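Local coordinates for glucoamylase (Thermoanaerobacterium thermosaccharolyticum, PDB 1LF6), which hydrolyses terminal alpha-1,4-linked glucose units one after another from the non-reducing ends of glucan chains, releasing beta-D-glucose, at residues I318-I323 / D647-L652; E435-I440 / D533-E538; S572-N577 / G596-L601; D579-P584 / S635-E640. One frame throughout, in Å; residues are numbered along the deposited sequence.

Contact 1: residues I318-I323 / D647-L652; sequences IASLSI and DSASPL
Ser320 OG gives its proton to Pro651 O at 2.7 Å, reaching that carbonyl from above its plane (53° out of it). The same hydroxyl accepts from Ser322 OG at 2.9 Å, and Ser322 OG in turn accepts from Ser650 N at 3.2 Å with a nearly straight N-H (161°). A relay of two serine hydroxyls thus runs from an amide to a carbonyl of 647-652 and satisfies these buried polar atoms. The Ser320 hydroxyl, trans to its own backbone N (chi1 179°), is thereby carried to Pro651. With an alanine in place of Ser320, Pro651 O would probably lose this donor and Ser322 OG its acceptor. Around the relay, the methyl CB of Ala649 lies 3.8 Å from Ser322 OG, and Leu652 CD1 approaches Ala319 O at 4.1 Å. The cis peptide before Pro651 bends the chain just ahead of Leu652, the N-cap of helix 653-668. Leu321 centres an inverse gamma turn, and its side chain packs on Trp51 and Tyr63 of the beta domain. Two irregular loops of the helical barrel are joined here where that barrel meets the beta-sandwich, close to Trp325, the probable substrate-binding residue of this family 15 (alpha/alpha) toroid.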
loop_
_atom_site.group_PDB
_atom_site.type_symbol
_atom_site.label_atom_id
_atom_site.label_comp_id
_atom_site.label_asym_id
_atom_site.label_seq_id
_atom_site.Cartn_x
_atom_site.Cartn_y
_atom_site.Cartn_z
ATOM N N ILE A 318 2.285 6.864 1.727
ATOM C CA ILE A 318 3.102 5.732 1.306
ATOM C C ILE A 318 2.532 4.987 0.104
ATOM O O ILE A 318 1.384 5.195 -0.290
ATOM C CB ILE A 318 3.327 4.740 2.467
ATOM C CG1 ILE A 318 1.990 4.188 2.963
ATOM C CG2 ILE A 318 4.073 5.435 3.605
ATOM C CD1 ILE A 318 2.144 3.058 3.967
ATOM N N ALA A 319 3.351 4.115 -0.474
ATOM C CA ALA A 319 2.968 3.349 -1.655
ATOM C C ALA A 319 1.997 2.207 -1.365
ATOM O O ALA A 319 1.105 1.929 -2.166
ATOM C CB ALA A 319 4.221 2.814 -2.344
ATOM N N SER A 320 2.180 1.540 -0.232
ATOM C CA SER A 320 1.314 0.434 0.155
ATOM C C SER A 320 1.555 0.031 1.602
ATOM O O SER A 320 2.700 -0.066 2.047
ATOM C CB SER A 320 1.557 -0.774 -0.749
ATOM O OG SER A 320 0.724 -1.855 -0.361
ATOM N N LEU A 321 0.476 -0.206 2.340
ATOM C CA LEU A 321 0.615 -0.603 3.731
ATOM C C LEU A 321 0.775 -2.119 3.820
ATOM O O LEU A 321 0.023 -2.792 4.513
ATOM C CB LEU A 321 -0.604 -0.143 4.543
ATOM C CG LEU A 321 -0.437 -0.130 6.069
ATOM C CD1 LEU A 321 0.718 0.787 6.469
ATOM C CD2 LEU A 321 -1.730 0.344 6.713
ATOM N N SER A 322 1.752 -2.651 3.096
ATOM C CA SER A 322 2.020 -4.078 3.111
ATOM C C SER A 322 3.495 -4.337 2.857
ATOM O O SER A 322 4.250 -3.419 2.544
ATOM C CB SER A 322 1.182 -4.804 2.051
ATOM O OG SER A 322 1.563 -4.441 0.733
ATOM N N ILE A 323 3.895 -5.594 3.001
ATOM C CA ILE A 323 5.270 -6.010 2.778
ATOM C C ILE A 323 5.216 -7.146 1.761
ATOM O O ILE A 323 5.183 -8.319 2.131
ATOM C CB ILE A 323 5.902 -6.510 4.086
ATOM C CG1 ILE A 323 5.861 -5.389 5.125
ATOM C CG2 ILE A 323 7.327 -6.983 3.833
ATOM C CD1 ILE A 323 6.263 -5.817 6.509
ATOM N N ASP A 647 1.001 -12.431 -4.779
ATOM C CA ASP A 647 1.364 -12.019 -3.433
ATOM C C ASP A 647 2.070 -10.664 -3.459
ATOM O O ASP A 647 2.818 -10.314 -2.546
ATOM C CB ASP A 647 2.262 -13.050 -2.751
ATOM C CG ASP A 647 2.124 -13.007 -1.236
ATOM O OD1 ASP A 647 1.104 -13.530 -0.726
ATOM O OD2 ASP A 647 3.007 -12.427 -0.557
ATOM N N SER A 648 1.820 -9.911 -4.521
ATOM C CA SER A 648 2.412 -8.595 -4.685
ATOM C C SER A 648 1.797 -7.641 -3.669
ATOM O O SER A 648 0.849 -7.994 -2.957
ATOM C CB SER A 648 2.151 -8.085 -6.102
ATOM O OG SER A 648 0.758 -8.069 -6.366
ATOM N N ALA A 649 2.340 -6.433 -3.602
ATOM C CA ALA A 649 1.842 -5.433 -2.675
ATOM C C ALA A 649 0.342 -5.185 -2.858
ATOM O O ALA A 649 -0.188 -5.249 -3.969
ATOM C CB ALA A 649 2.614 -4.122 -2.867
ATOM N N SER A 650 -0.329 -4.925 -1.743
ATOM C CA SER A 650 -1.754 -4.605 -1.734
ATOM C C SER A 650 -2.089 -4.093 -0.334
ATOM O O SER A 650 -1.623 -4.629 0.667
ATOM C CB SER A 650 -2.606 -5.828 -2.050
ATOM O OG SER A 650 -2.816 -6.595 -0.883
ATOM N N PRO A 651 -2.875 -3.015 -0.251
ATOM C CA PRO A 651 -3.406 -2.272 -1.403
ATOM C C PRO A 651 -2.341 -1.420 -2.090
ATOM O O PRO A 651 -1.504 -0.818 -1.415
ATOM C CB PRO A 651 -4.512 -1.412 -0.775
ATOM C CG PRO A 651 -4.025 -1.195 0.633
ATOM C CD PRO A 651 -3.491 -2.565 1.007
ATOM N N LEU A 652 -2.353 -1.379 -3.424
ATOM C CA LEU A 652 -1.402 -0.532 -4.148
ATOM C C LEU A 652 -2.134 0.798 -4.266
ATOM O O LEU A 652 -3.061 0.943 -5.066
ATOM C CB LEU A 652 -1.080 -1.085 -5.547
ATOM C CG LEU A 652 -0.023 -0.289 -6.326
ATOM C CD1 LEU A 652 1.319 -0.379 -5.606
ATOM C CD2 LEU A 652 0.122 -0.820 -7.737
#

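Contact 2: residues E435-I440 / D533-E538; sequences ERWEEI and DPSFLE
Trp437, with CG opposite its carbonyl carbon (chi1 -61°), and Asp533, with CG opposite its backbone N (chi1 -176°), turn indole and carboxylate toward each other; the two planes are 6° apart. This joins two loops of the (alpha/alpha) barrel: a type I beta turn, Glu435 to Glu438, carrying the probable catalytic acceptor and donor at its ends, and an Asx turn headed by Asp533. Trp437 NE1 meets the syn side of Asp533 OD2 at 2.8 Å, though the N-H is bent. Asp533 OD1 is gripped by Ser535 N and by Ser535 OG, the latter at 2.6 Å, both from one face. Replacing Asp533 with an alanine would probably leave Trp437 NE1 without its acceptor and Ser535 OG less firmly oriented. Ser535 OG accepts from Arg436 NE at 2.9 Å; Arg436 NH1 also pairs with Glu605 of helix 600-612. Glu538 CG lies over one guanidinium face, its OE2 forming a long, out-of-plane salt bridge with Arg436 NH2. Water 1 donates both to Glu435 OE2, at 2.6 Å, and to Asp533 OD2, at 2.8 Å.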
loop_
_atom_site.group_PDB
_atom_site.type_symbol
_atom_site.label_atom_id
_atom_site.label_comp_id
_atom_site.label_asym_id
_atom_site.label_seq_id
_atom_site.Cartn_x
_atom_site.Cartn_y
_atom_site.Cartn_z
ATOM N N GLU A 435 13.509 5.324 -15.602
ATOM C CA GLU A 435 12.125 5.623 -15.925
ATOM C C GLU A 435 11.278 5.237 -14.720
ATOM O O GLU A 435 11.827 4.845 -13.687
ATOM C CB GLU A 435 11.696 4.879 -17.193
ATOM C CG GLU A 435 12.320 3.496 -17.377
ATOM C CD GLU A 435 12.009 2.544 -16.228
ATOM O OE1 GLU A 435 12.857 2.381 -15.329
ATOM O OE2 GLU A 435 10.911 1.960 -16.227
ATOM N N ARG A 436 9.957 5.325 -14.835
ATOM C CA ARG A 436 9.111 5.064 -13.671
ATOM C C ARG A 436 9.143 3.684 -13.003
ATOM O O ARG A 436 8.689 3.543 -11.873
ATOM C CB ARG A 436 7.667 5.481 -13.968
ATOM C CG ARG A 436 6.895 4.621 -14.931
ATOM C CD ARG A 436 5.492 5.200 -15.095
ATOM N NE ARG A 436 4.593 4.345 -15.864
ATOM C CZ ARG A 436 3.282 4.542 -15.956
ATOM N NH1 ARG A 436 2.528 3.717 -16.671
ATOM N NH2 ARG A 436 2.722 5.567 -15.329
ATOM N N TRP A 437 9.673 2.666 -13.675
ATOM C CA TRP A 437 9.745 1.356 -13.045
ATOM C C TRP A 437 11.034 1.280 -12.215
ATOM O O TRP A 437 11.313 0.271 -11.569
ATOM C CB TRP A 437 9.702 0.244 -14.093
ATOM C CG TRP A 437 8.434 0.238 -14.928
ATOM C CD1 TRP A 437 8.342 -0.013 -16.267
ATOM C CD2 TRP A 437 7.090 0.499 -14.479
ATOM N NE1 TRP A 437 7.032 0.082 -16.683
ATOM C CE2 TRP A 437 6.244 0.394 -15.607
ATOM C CE3 TRP A 437 6.521 0.811 -13.236
ATOM C CZ2 TRP A 437 4.858 0.590 -15.532
ATOM C CZ3 TRP A 437 5.137 1.009 -13.161
ATOM C CH2 TRP A 437 4.324 0.897 -14.304
ATOM N N GLU A 438 11.808 2.366 -12.250
ATOM C CA GLU A 438 13.055 2.498 -11.488
ATOM C C GLU A 438 14.140 1.492 -11.856
ATOM O O GLU A 438 14.900 1.053 -10.987
ATOM C CB GLU A 438 12.750 2.364 -9.999
ATOM C CG GLU A 438 11.507 3.117 -9.550
ATOM C CD GLU A 438 11.350 3.124 -8.046
ATOM O OE1 GLU A 438 10.901 2.104 -7.479
ATOM O OE2 GLU A 438 11.701 4.149 -7.427
ATOM N N GLU A 439 14.243 1.145 -13.135
ATOM C CA GLU A 439 15.210 0.130 -13.544
ATOM C C GLU A 439 16.251 0.492 -14.591
ATOM O O GLU A 439 17.357 -0.046 -14.582
ATOM C CB GLU A 439 14.443 -1.103 -14.036
ATOM C CG GLU A 439 13.336 -1.539 -13.082
ATOM C CD GLU A 439 12.452 -2.630 -13.662
ATOM O OE1 GLU A 439 12.162 -2.583 -14.877
ATOM O OE2 GLU A 439 12.028 -3.521 -12.899
ATOM N N ILE A 440 15.918 1.400 -15.493
ATOM C CA ILE A 440 16.852 1.724 -16.558
ATOM C C ILE A 440 16.774 3.184 -16.971
ATOM O O ILE A 440 15.729 3.825 -16.818
ATOM C CB ILE A 440 16.555 0.830 -17.776
ATOM C CG1 ILE A 440 17.608 1.030 -18.865
ATOM C CG2 ILE A 440 15.146 1.114 -18.287
ATOM C CD1 ILE A 440 17.465 0.030 -20.003
ATOM N N ASP A 533 6.377 -0.796 -23.791
ATOM C CA ASP A 533 5.860 -0.528 -22.450
ATOM C C ASP A 533 4.603 0.348 -22.566
ATOM O O ASP A 533 4.630 1.396 -23.208
ATOM C CB ASP A 533 6.969 0.205 -21.683
ATOM C CG ASP A 533 6.629 0.470 -20.231
ATOM O OD1 ASP A 533 5.461 0.791 -19.928
ATOM O OD2 ASP A 533 7.554 0.382 -19.391
ATOM N N PRO A 534 3.485 -0.068 -21.946
ATOM C CA PRO A 534 2.253 0.727 -22.029
ATOM C C PRO A 534 2.368 2.131 -21.438
ATOM O O PRO A 534 1.479 2.961 -21.629
ATOM C CB PRO A 534 1.233 -0.136 -21.294
ATOM C CG PRO A 534 2.059 -0.917 -20.352
ATOM C CD PRO A 534 3.262 -1.293 -21.162
ATOM N N SER A 535 3.469 2.391 -20.737
ATOM C CA SER A 535 3.706 3.693 -20.125
ATOM C C SER A 535 3.744 4.816 -21.156
ATOM O O SER A 535 3.621 5.989 -20.801
ATOM C CB SER A 535 5.029 3.685 -19.348
ATOM O OG SER A 535 4.992 2.747 -18.285
ATOM N N PHE A 536 3.940 4.469 -22.425
ATOM C CA PHE A 536 3.988 5.493 -23.458
ATOM C C PHE A 536 2.663 6.245 -23.489
ATOM O O PHE A 536 2.606 7.378 -23.959
ATOM C CB PHE A 536 4.264 4.884 -24.837
ATOM C CG PHE A 536 3.058 4.258 -25.477
ATOM C CD1 PHE A 536 2.595 3.015 -25.057
ATOM C CD2 PHE A 536 2.373 4.924 -26.491
ATOM C CE1 PHE A 536 1.467 2.442 -25.635
ATOM C CE2 PHE A 536 1.243 4.360 -27.075
ATOM C CZ PHE A 536 0.786 3.114 -26.646
ATOM N N LEU A 537 1.603 5.619 -22.985
ATOM C CA LEU A 537 0.297 6.270 -22.971
ATOM C C LEU A 537 0.312 7.518 -22.099
ATOM O O LEU A 537 -0.652 8.290 -22.089
ATOM C CB LEU A 537 -0.801 5.306 -22.494
ATOM C CG LEU A 537 -1.196 4.193 -23.474
ATOM C CD1 LEU A 537 -2.245 3.292 -22.827
ATOM C CD2 LEU A 537 -1.724 4.805 -24.780
ATOM N N GLU A 538 1.403 7.711 -21.363
ATOM C CA GLU A 538 1.544 8.888 -20.516
ATOM C C GLU A 538 1.589 10.120 -21.406
ATOM O O GLU A 538 1.225 11.221 -20.982
ATOM C CB GLU A 538 2.824 8.803 -19.693
ATOM C CG GLU A 538 2.721 7.874 -18.501
ATOM C CD GLU A 538 1.810 8.419 -17.423
ATOM O OE1 GLU A 538 0.573 8.271 -17.540
ATOM O OE2 GLU A 538 2.338 9.015 -16.459
HETATM O O HOH W 1 9.708 1.992 -18.483
HETATM O O HOH W 2 3.289 8.132 -13.900
#

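Contact 3: residues S572-N577 / G596-L601; sequences SWYRYN and GRLWPL
The Tyr574 ring carries Leu598 CD1 over the centre of one face, 3.5 Å from the centroid and only 11° off the ring normal, a CH-pi contact. At its edge, near the ring plane, Gly596 O comes to 3.3 Å from Tyr574 CE1. The Trp599 indole is covered on one face by CG, CD and NE of Arg575: CG sits 3.7 Å from the centroid of the five-membered ring as a second CH-pi contact, and Arg575 NE reaches Trp599 CZ2 at 3.3 Å. The guanidinium, its plane 8° from that of the indole, projects beyond CZ2. Arg575 also makes a cation-pi contact with Trp437, which places it in the corner formed by the indoles of Trp437 and Trp599, themselves in contact. Between the backbones, Trp599 N donates to Trp573 O at 3.2 Å, nearly straight (173°). Water 3 accepts from Arg575 N and is close to Arg597 O, 2.8 Å away. Ser572 CB packs on Leu598 CB and CG, while its hydroxyl bonds to Thr603 in helix 600-612; Tyr574 OH is hydrogen-bonded to Glu640. Trp573, at strand 570-573, is thus bonded through its backbone to Trp599, the N-cap of helix 600-612. With the Arg575 side chain about 6 Å from those of Glu435 and Glu438, this cation-aromatic cluster borders the probable catalytic site of the glucoamylase barrel.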
loop_
_atom_site.group_PDB
_atom_site.type_symbol
_atom_site.label_atom_id
_atom_site.label_comp_id
_atom_site.label_asym_id
_atom_site.label_seq_id
_atom_site.Cartn_x
_atom_site.Cartn_y
_atom_site.Cartn_z
ATOM N N SER A 572 -5.867 -6.795 -18.976
ATOM C CA SER A 572 -4.803 -6.128 -18.234
ATOM C C SER A 572 -3.527 -6.271 -19.061
ATOM O O SER A 572 -3.494 -7.024 -20.032
ATOM C CB SER A 572 -4.613 -6.723 -16.841
ATOM O OG SER A 572 -3.883 -5.809 -16.026
ATOM N N TRP A 573 -2.488 -5.542 -18.680
ATOM C CA TRP A 573 -1.231 -5.561 -19.409
ATOM C C TRP A 573 -0.024 -5.746 -18.495
ATOM O O TRP A 573 -0.097 -5.449 -17.303
ATOM C CB TRP A 573 -1.049 -4.237 -20.158
ATOM C CG TRP A 573 -1.993 -4.022 -21.293
ATOM C CD1 TRP A 573 -1.698 -4.111 -22.620
ATOM C CD2 TRP A 573 -3.397 -3.723 -21.213
ATOM N NE1 TRP A 573 -2.824 -3.892 -23.375
ATOM C CE2 TRP A 573 -3.882 -3.653 -22.539
ATOM C CE3 TRP A 573 -4.293 -3.513 -20.150
ATOM C CZ2 TRP A 573 -5.224 -3.381 -22.835
ATOM C CZ3 TRP A 573 -5.627 -3.243 -20.443
ATOM C CH2 TRP A 573 -6.078 -3.179 -21.778
ATOM N N TYR A 574 1.079 -6.246 -19.059
ATOM C CA TYR A 574 2.342 -6.387 -18.321
ATOM C C TYR A 574 2.968 -4.998 -18.450
ATOM O O TYR A 574 2.579 -4.226 -19.329
ATOM C CB TYR A 574 3.289 -7.378 -19.006
ATOM C CG TYR A 574 2.845 -8.821 -19.007
ATOM C CD1 TYR A 574 3.056 -9.633 -17.897
ATOM C CD2 TYR A 574 2.229 -9.380 -20.130
ATOM C CE1 TYR A 574 2.671 -10.969 -17.902
ATOM C CE2 TYR A 574 1.837 -10.716 -20.145
ATOM C CZ TYR A 574 2.062 -11.504 -19.029
ATOM O OH TYR A 574 1.688 -12.829 -19.041
ATOM N N ARG A 575 3.943 -4.690 -17.602
ATOM C CA ARG A 575 4.624 -3.394 -17.657
ATOM C C ARG A 575 5.459 -3.283 -18.936
ATOM O O ARG A 575 5.639 -2.193 -19.472
ATOM C CB ARG A 575 5.557 -3.228 -16.458
ATOM C CG ARG A 575 4.916 -3.490 -15.114
ATOM C CD ARG A 575 5.997 -3.902 -14.116
ATOM N NE ARG A 575 6.624 -2.791 -13.440
ATOM C CZ ARG A 575 7.816 -2.848 -12.850
ATOM N NH1 ARG A 575 8.305 -1.776 -12.244
ATOM N NH2 ARG A 575 8.533 -3.958 -12.894
ATOM N N TYR A 576 5.985 -4.417 -19.397
ATOM C CA TYR A 576 6.802 -4.488 -20.618
ATOM C C TYR A 576 7.209 -5.941 -20.839
ATOM O O TYR A 576 7.146 -6.744 -19.910
ATOM C CB TYR A 576 8.052 -3.603 -20.493
ATOM C CG TYR A 576 8.922 -3.909 -19.291
ATOM C CD1 TYR A 576 9.849 -4.957 -19.317
ATOM C CD2 TYR A 576 8.805 -3.166 -18.116
ATOM C CE1 TYR A 576 10.632 -5.255 -18.206
ATOM C CE2 TYR A 576 9.587 -3.460 -16.994
ATOM C CZ TYR A 576 10.495 -4.504 -17.050
ATOM O OH TYR A 576 11.257 -4.801 -15.943
ATOM N N ASN A 577 7.623 -6.284 -22.056
ATOM C CA ASN A 577 8.015 -7.664 -22.342
ATOM C C ASN A 577 9.230 -8.080 -21.527
ATOM O O ASN A 577 10.166 -7.299 -21.355
ATOM C CB ASN A 577 8.356 -7.858 -23.829
ATOM C CG ASN A 577 7.868 -6.731 -24.700
ATOM O OD1 ASN A 577 8.242 -5.574 -24.507
ATOM N ND2 ASN A 577 7.027 -7.063 -25.679
ATOM N N GLY A 596 7.193 -11.037 -14.050
ATOM C CA GLY A 596 6.259 -9.947 -13.820
ATOM C C GLY A 596 4.860 -10.328 -14.272
ATOM O O GLY A 596 4.690 -10.950 -15.316
ATOM N N ARG A 597 3.851 -9.956 -13.497
ATOM C CA ARG A 597 2.489 -10.310 -13.862
ATOM C C ARG A 597 1.681 -9.103 -14.334
ATOM O O ARG A 597 2.248 -8.057 -14.653
ATOM C CB ARG A 597 1.820 -11.022 -12.682
ATOM C CG ARG A 597 2.634 -12.221 -12.169
ATOM C CD ARG A 597 2.712 -13.380 -13.187
ATOM N NE ARG A 597 3.631 -14.441 -12.767
ATOM C CZ ARG A 597 3.703 -15.648 -13.328
ATOM N NH1 ARG A 597 2.907 -15.968 -14.336
ATOM N NH2 ARG A 597 4.583 -16.539 -12.886
ATOM N N LEU A 598 0.364 -9.259 -14.395
ATOM C CA LEU A 598 -0.535 -8.203 -14.859
ATOM C C LEU A 598 -0.820 -7.140 -13.806
ATOM O O LEU A 598 -1.040 -7.454 -12.643
ATOM C CB LEU A 598 -1.850 -8.824 -15.334
ATOM C CG LEU A 598 -1.952 -9.369 -16.767
ATOM C CD1 LEU A 598 -0.600 -9.773 -17.311
ATOM C CD2 LEU A 598 -2.922 -10.545 -16.772
ATOM N N TRP A 599 -0.833 -5.881 -14.232
ATOM C CA TRP A 599 -1.080 -4.774 -13.320
ATOM C C TRP A 599 -2.434 -4.114 -13.527
ATOM O O TRP A 599 -2.665 -3.454 -14.541
ATOM C CB TRP A 599 0.013 -3.709 -13.469
ATOM C CG TRP A 599 1.360 -4.121 -12.937
ATOM C CD1 TRP A 599 2.037 -5.277 -13.208
ATOM C CD2 TRP A 599 2.207 -3.355 -12.074
ATOM N NE1 TRP A 599 3.252 -5.277 -12.570
ATOM C CE2 TRP A 599 3.384 -4.109 -11.866
ATOM C CE3 TRP A 599 2.086 -2.103 -11.457
ATOM C CZ2 TRP A 599 4.437 -3.652 -11.063
ATOM C CZ3 TRP A 599 3.134 -1.647 -10.659
ATOM C CH2 TRP A 599 4.296 -2.424 -10.470
ATOM N N PRO A 600 -3.360 -4.289 -12.574
ATOM C CA PRO A 600 -4.652 -3.632 -12.789
ATOM C C PRO A 600 -4.439 -2.126 -12.980
ATOM O O PRO A 600 -5.257 -1.442 -13.594
ATOM C CB PRO A 600 -5.451 -3.984 -11.523
ATOM C CG PRO A 600 -4.439 -4.591 -10.573
ATOM C CD PRO A 600 -3.427 -5.245 -11.459
ATOM N N LEU A 601 -3.327 -1.617 -12.456
ATOM C CA LEU A 601 -2.992 -0.200 -12.609
ATOM C C LEU A 601 -2.976 0.141 -14.099
ATOM O O LEU A 601 -3.495 1.172 -14.510
ATOM C CB LEU A 601 -1.608 0.094 -12.013
ATOM C CG LEU A 601 -0.943 1.433 -12.367
ATOM C CD1 LEU A 601 -1.787 2.598 -11.866
ATOM C CD2 LEU A 601 0.450 1.484 -11.753
HETATM O O HOH W 3 4.581 -7.123 -15.944
#

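Contact 4: residues D579-P584 / S635-E640; sequences DGYGEP and SEQVWE
Gln637 NE2 donates twice: to Glu636 OE2 at 2.9 Å, with a straight N-H (167°) and the oxygen in the amide plane, and across to Tyr581 O at 3.1 Å, more bent (145°). The two bonds fix the rotation of the amide, and its other end, Gln637 OE1, accepts from Arg597 N. Water 4 donates to Glu583 OE1 and, weakly, to Gln637 OE1. Glu636 OE2 also approaches Tyr581 CE1 at 3.3 Å, its carboxylate tilted 46° from the ring. The bend at chi2 brings Glu583 OE2 to 3.0 Å from Trp639 CZ2, with carboxylate and indole almost perpendicular. That glutamate also accepts from Trp325 NE1 through OE1 and from Asp647 N through OE2, so it probably helps position the tryptophan inferred to bind substrate. Tyr581 OH and Glu636 OE1 both bond to Tyr337 OH. Neither segment is helix or strand: 579-584 belongs to the long loop that leads from strand 570-573 to helix 600-612, whereas the loop joining helices 618-627 and 653-668 supplies residues 635-640.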
loop_
_atom_site.group_PDB
_atom_site.type_symbol
_atom_site.label_atom_id
_atom_site.label_comp_id
_atom_site.label_asym_id
_atom_site.label_seq_id
_atom_site.Cartn_x
_atom_site.Cartn_y
_atom_site.Cartn_z
ATOM N N ASP A 579 9.406 -8.688 -18.354
ATOM C CA ASP A 579 9.430 -8.136 -17.005
ATOM C C ASP A 579 9.605 -9.321 -16.058
ATOM O O ASP A 579 8.927 -10.341 -16.197
ATOM C CB ASP A 579 8.112 -7.405 -16.722
ATOM C CG ASP A 579 8.053 -6.802 -15.325
ATOM O OD1 ASP A 579 9.066 -6.840 -14.595
ATOM O OD2 ASP A 579 6.978 -6.276 -14.963
ATOM N N GLY A 580 10.523 -9.203 -15.104
ATOM C CA GLY A 580 10.740 -10.300 -14.180
ATOM C C GLY A 580 10.307 -10.020 -12.755
ATOM O O GLY A 580 10.458 -10.874 -11.888
ATOM N N TYR A 581 9.756 -8.834 -12.509
ATOM C CA TYR A 581 9.324 -8.452 -11.168
ATOM C C TYR A 581 8.010 -9.115 -10.731
ATOM O O TYR A 581 6.949 -8.490 -10.755
ATOM C CB TYR A 581 9.194 -6.924 -11.083
ATOM C CG TYR A 581 8.940 -6.395 -9.685
ATOM C CD1 TYR A 581 7.765 -5.709 -9.382
ATOM C CD2 TYR A 581 9.879 -6.570 -8.668
ATOM C CE1 TYR A 581 7.532 -5.207 -8.100
ATOM C CE2 TYR A 581 9.658 -6.073 -7.383
ATOM C CZ TYR A 581 8.478 -5.392 -7.109
ATOM O OH TYR A 581 8.252 -4.902 -5.841
ATOM N N GLY A 582 8.091 -10.380 -10.322
ATOM C CA GLY A 582 6.901 -11.096 -9.880
ATOM C C GLY A 582 7.151 -12.571 -9.608
ATOM O O GLY A 582 8.253 -13.062 -9.836
ATOM N N GLU A 583 6.132 -13.287 -9.131
ATOM C CA GLU A 583 6.279 -14.715 -8.833
ATOM C C GLU A 583 6.737 -15.513 -10.044
ATOM O O GLU A 583 6.139 -15.423 -11.121
ATOM C CB GLU A 583 4.967 -15.300 -8.304
ATOM C CG GLU A 583 4.683 -14.937 -6.861
ATOM C CD GLU A 583 3.471 -14.053 -6.711
ATOM O OE1 GLU A 583 3.628 -12.822 -6.586
ATOM O OE2 GLU A 583 2.347 -14.586 -6.706
ATOM N N PRO A 584 7.800 -16.321 -9.876
ATOM C CA PRO A 584 8.347 -17.140 -10.962
ATOM C C PRO A 584 7.358 -18.203 -11.421
ATOM O O PRO A 584 7.254 -18.504 -12.609
ATOM C CB PRO A 584 9.607 -17.737 -10.341
ATOM C CG PRO A 584 9.209 -17.908 -8.911
ATOM C CD PRO A 584 8.493 -16.605 -8.606
ATOM N N SER A 635 -4.639 -5.113 -5.713
ATOM C CA SER A 635 -3.225 -5.422 -5.585
ATOM C C SER A 635 -2.442 -4.802 -6.730
ATOM O O SER A 635 -3.011 -4.322 -7.706
ATOM C CB SER A 635 -3.007 -6.941 -5.590
ATOM O OG SER A 635 -3.289 -7.488 -6.869
ATOM N N GLU A 636 -1.125 -4.813 -6.590
ATOM C CA GLU A 636 -0.235 -4.294 -7.608
ATOM C C GLU A 636 -0.297 -5.201 -8.839
ATOM O O GLU A 636 -0.286 -4.724 -9.977
ATOM C CB GLU A 636 1.188 -4.263 -7.054
ATOM C CG GLU A 636 2.268 -3.927 -8.065
ATOM C CD GLU A 636 3.650 -4.042 -7.463
ATOM O OE1 GLU A 636 4.108 -3.063 -6.841
ATOM O OE2 GLU A 636 4.263 -5.125 -7.598
ATOM N N GLN A 637 -0.382 -6.509 -8.601
ATOM C CA GLN A 637 -0.411 -7.486 -9.686
ATOM C C GLN A 637 -1.430 -8.609 -9.506
ATOM O O GLN A 637 -1.761 -8.977 -8.380
ATOM C CB GLN A 637 0.975 -8.128 -9.829
ATOM C CG GLN A 637 2.108 -7.152 -10.071
ATOM C CD GLN A 637 3.452 -7.844 -10.159
ATOM O OE1 GLN A 637 3.604 -8.841 -10.867
ATOM N NE2 GLN A 637 4.436 -7.316 -9.446
ATOM N N VAL A 638 -1.902 -9.155 -10.631
ATOM C CA VAL A 638 -2.848 -10.270 -10.646
ATOM C C VAL A 638 -2.369 -11.327 -11.648
ATOM O O VAL A 638 -1.640 -11.012 -12.595
ATOM C CB VAL A 638 -4.284 -9.826 -11.060
ATOM C CG1 VAL A 638 -4.832 -8.815 -10.055
ATOM C CG2 VAL A 638 -4.268 -9.248 -12.468
ATOM N N TRP A 639 -2.780 -12.577 -11.437
ATOM C CA TRP A 639 -2.396 -13.686 -12.315
ATOM C C TRP A 639 -3.096 -13.626 -13.668
ATOM O O TRP A 639 -4.233 -13.156 -13.769
ATOM C CB TRP A 639 -2.725 -15.028 -11.653
ATOM C CG TRP A 639 -1.950 -15.307 -10.410
ATOM C CD1 TRP A 639 -2.367 -15.129 -9.123
ATOM C CD2 TRP A 639 -0.633 -15.857 -10.334
ATOM N NE1 TRP A 639 -1.391 -15.542 -8.248
ATOM C CE2 TRP A 639 -0.316 -15.995 -8.966
ATOM C CE3 TRP A 639 0.312 -16.249 -11.291
ATOM C CZ2 TRP A 639 0.907 -16.509 -8.529
ATOM C CZ3 TRP A 639 1.532 -16.761 -10.851
ATOM C CH2 TRP A 639 1.814 -16.885 -9.481
ATOM N N GLU A 640 -2.427 -14.121 -14.706
ATOM C CA GLU A 640 -2.995 -14.115 -16.052
ATOM C C GLU A 640 -4.148 -15.098 -16.232
ATOM O O GLU A 640 -5.105 -14.806 -16.945
ATOM C CB GLU A 640 -1.945 -14.471 -17.111
ATOM C CG GLU A 640 -0.700 -13.625 -17.146
ATOM C CD GLU A 640 0.399 -14.179 -16.271
ATOM O OE1 GLU A 640 1.581 -13.982 -16.628
ATOM O OE2 GLU A 640 0.088 -14.801 -15.232
HETATM O O HOH W 4 3.524 -10.897 -8.871
#

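All four contacts are buried and lie in the family 15 catalytic domain, yet their chemistry differs. Contact 1, whose centre lies about 3 Å from that of the chain, relies on small hydroxyls and backbone; contacts 2 to 4, their centres 16 to 20 Å from the chain's, use charged and aromatic side chains. Contact 1 spans the longest loop, with the other three nested inside it. Contacts 1 and 4 use the same loop before helix 653-668 and join through Ala649 O and Glu636 N, 2.8 Å apart. Contacts 3 and 4 alternate along the chain, their centres about 7 Å apart, and interlock through Arg597 and Glu583. Contact 2, which carries both inferred catalytic glutamates, meets contact 3 where Glu439 faces Tyr576 and Arg575.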